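Local structure of putative hydrolase (Chromobacterium violaceum, 3MCW) at residues P54-R59 / T89-Q94. The protein is probably a hydrolase of the isochorismatase family, related to nicotinamidases, whose substrate is not established. Sequence-based numbering, arbitrary orientation.
Sequences PLIHIR and TVIAKQ. With EDO (1,2-ethanediol), chain L.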
loop_
_atom_site.group_PDB
_atom_site.type_symbol
_atom_site.label_atom_id
_atom_site.label_comp_id
_atom_site.label_asym_id
_atom_site.label_seq_id
_atom_site.Cartn_x
_atom_site.Cartn_y
_atom_site.Cartn_z
ATOM N N PRO A 54 -2.623 25.105 3.120
ATOM C CA PRO A 54 -1.405 24.433 2.748
ATOM C C PRO A 54 -1.606 23.445 1.582
ATOM O O PRO A 54 -2.604 22.727 1.556
ATOM C CB PRO A 54 -1.012 23.682 4.040
ATOM C CG PRO A 54 -1.820 24.171 5.100
ATOM C CD PRO A 54 -3.013 24.813 4.507
ATOM N N LEU A 55 -0.634 23.372 0.680
ATOM C CA LEU A 55 -0.749 22.485 -0.456
ATOM C C LEU A 55 0.617 22.043 -0.915
ATOM O O LEU A 55 1.603 22.787 -0.832
ATOM C CB LEU A 55 -1.658 23.004 -1.555
ATOM C CG LEU A 55 -1.109 24.162 -2.296
ATOM C CD1 LEU A 55 -0.465 23.621 -3.466
ATOM C CD2 LEU A 55 -2.249 25.101 -2.725
ATOM N N ILE A 56 0.697 20.800 -1.364
ATOM C CA ILE A 56 1.941 20.219 -1.905
ATOM C C ILE A 56 1.578 19.443 -3.173
ATOM O O ILE A 56 0.679 18.579 -3.155
ATOM C CB ILE A 56 2.632 19.280 -0.893
ATOM C CG1 ILE A 56 3.081 20.059 0.353
ATOM C CG2 ILE A 56 3.778 18.533 -1.534
ATOM C CD1 ILE A 56 3.601 19.159 1.469
ATOM N N HIS A 57 2.307 19.714 -4.247
ATOM C CA HIS A 57 2.259 18.923 -5.470
ATOM C C HIS A 57 3.334 17.848 -5.388
ATOM O O HIS A 57 4.494 18.153 -5.144
ATOM C CB HIS A 57 2.531 19.798 -6.680
ATOM C CG HIS A 57 1.672 20.987 -6.835
ATOM N ND1 HIS A 57 0.478 20.936 -7.522
ATOM C CD2 HIS A 57 1.837 22.255 -6.388
ATOM C CE1 HIS A 57 -0.031 22.157 -7.502
ATOM N NE2 HIS A 57 0.760 22.979 -6.811
ATOM N N ILE A 58 2.961 16.584 -5.617
ATOM C CA ILE A 58 3.894 15.497 -5.746
ATOM C C ILE A 58 4.079 15.196 -7.222
ATOM O O ILE A 58 3.103 15.043 -7.972
ATOM C CB ILE A 58 3.385 14.239 -4.993
ATOM C CG1 ILE A 58 3.187 14.505 -3.505
ATOM C CG2 ILE A 58 4.321 13.039 -5.253
ATOM C CD1 ILE A 58 4.420 14.985 -2.744
ATOM N N ARG A 59 5.329 15.104 -7.638
ATOM C CA ARG A 59 5.724 14.870 -8.999
ATOM C C ARG A 59 6.510 13.564 -9.086
ATOM O O ARG A 59 7.387 13.337 -8.253
ATOM C CB ARG A 59 6.676 16.017 -9.486
ATOM C CG ARG A 59 6.857 16.110 -10.957
ATOM C CD ARG A 59 7.831 17.200 -11.314
ATOM N NE ARG A 59 9.189 16.879 -10.948
ATOM C CZ ARG A 59 10.188 17.756 -10.907
ATOM N NH1 ARG A 59 9.947 19.049 -11.095
ATOM N NH2 ARG A 59 11.404 17.346 -10.614
ATOM N N THR A 89 4.901 24.552 -3.153
ATOM C CA THR A 89 5.769 23.424 -2.870
ATOM C C THR A 89 5.521 22.268 -3.836
ATOM O O THR A 89 4.404 21.793 -3.969
ATOM C CB THR A 89 5.605 22.938 -1.446
ATOM O OG1 THR A 89 5.799 24.048 -0.562
ATOM C CG2 THR A 89 6.522 21.780 -1.097
ATOM N N VAL A 90 6.593 21.837 -4.479
ATOM C CA VAL A 90 6.602 20.655 -5.345
ATOM C C VAL A 90 7.668 19.720 -4.805
ATOM O O VAL A 90 8.810 20.153 -4.600
ATOM C CB VAL A 90 6.929 21.027 -6.818
ATOM C CG1 VAL A 90 6.988 19.773 -7.688
ATOM C CG2 VAL A 90 5.933 22.045 -7.376
ATOM N N ILE A 91 7.292 18.470 -4.537
ATOM C CA ILE A 91 8.190 17.440 -4.062
ATOM C C ILE A 91 8.250 16.338 -5.085
ATOM O O ILE A 91 7.223 15.766 -5.459
ATOM C CB ILE A 91 7.793 16.881 -2.698
ATOM C CG1 ILE A 91 7.830 18.006 -1.641
ATOM C CG2 ILE A 91 8.633 15.696 -2.295
ATOM C CD1 ILE A 91 7.370 17.607 -0.277
ATOM N N ALA A 92 9.447 16.047 -5.577
ATOM C CA ALA A 92 9.670 15.004 -6.539
ATOM C C ALA A 92 9.959 13.673 -5.846
ATOM O O ALA A 92 10.682 13.625 -4.838
ATOM C CB ALA A 92 10.862 15.362 -7.465
ATOM N N LYS A 93 9.438 12.600 -6.397
ATOM C CA LYS A 93 9.697 11.248 -5.888
ATOM C C LYS A 93 10.110 10.344 -7.021
ATOM O O LYS A 93 9.835 10.611 -8.184
ATOM C CB LYS A 93 8.439 10.677 -5.221
ATOM C CG LYS A 93 7.290 10.352 -6.165
ATOM C CD LYS A 93 6.040 9.883 -5.387
ATOM C CE LYS A 93 4.826 9.595 -6.255
ATOM N NZ LYS A 93 5.035 8.505 -7.169
ATOM N N GLN A 94 10.749 9.221 -6.682
ATOM C CA GLN A 94 11.183 8.239 -7.676
ATOM C C GLN A 94 10.562 6.881 -7.446
ATOM O O GLN A 94 10.798 6.000 -8.242
ATOM C CB GLN A 94 12.691 8.105 -7.698
ATOM C CG GLN A 94 13.363 9.325 -8.239
ATOM C CD GLN A 94 14.833 9.095 -8.502
ATOM O OE1 GLN A 94 15.255 8.078 -9.088
ATOM N NE2 GLN A 94 15.626 10.037 -8.080
HETATM C C1 EDO L . 3.014 23.806 2.192
HETATM O O1 EDO L . 3.440 23.276 0.964
HETATM C C2 EDO L . 2.672 25.253 1.930
HETATM O O2 EDO L . 1.431 25.334 1.211
HETATM O O HOH W 1 2.516 25.182 -1.783
#
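H57 and R59 each give their N-H to a carbonyl of the neighbouring strand (T89 O and I91 O) and take an N-H in return, from I91 and K93, the regular ladder of two parallel β-strands. Packing is tight on the face of I56, I58, I91 and K93. I58 and I91 run side by side, CD1 of I58 3.9 Å from CB of I91, and the I91 CD1 methyl reaches CG2 of I56. The aliphatic chain of K93 crosses I58 at about a right angle, with CD 3.6 Å from the I58 CG2 methyl. A bend at the end of the lysine chain (chi4 64°) turns the ammonium aside, to a salt bridge with D19 and a hydrogen bond with S126 OG. D19 and K93 probably correspond to the Asp and Lys of the family's Asp-Lys-Cys triad, with S126 in the place usually held by the cysteine. The face of H57, V90, R59 and A92 is looser: V90 CG2 and CG1 touch CB of H57 and CB of R59 at 4.1 and 4.2 Å, and R59 NH2 lies 3.8 Å from the A92 methyl while its NE pairs with D61. H57 NE2 bonds E88, just before T89. At the N-terminal end the ladder opens: a water bridges L55 O and T89 N, and an ethanediol, probably from the crystallisation liquor, takes the L55 N-H on O2 (2.9 Å) and donates from O1 to L55 O. Strand 89-93 forms the outer edge of the chain's parallel six-stranded sheet, in the α/β fold of the isochorismatase family, and strand 55-60 separates it from strand 14-18. Helix 104-111 covers I56 and I91 through L104, while helix 37-51 packs on L55 and H57 across the sheet.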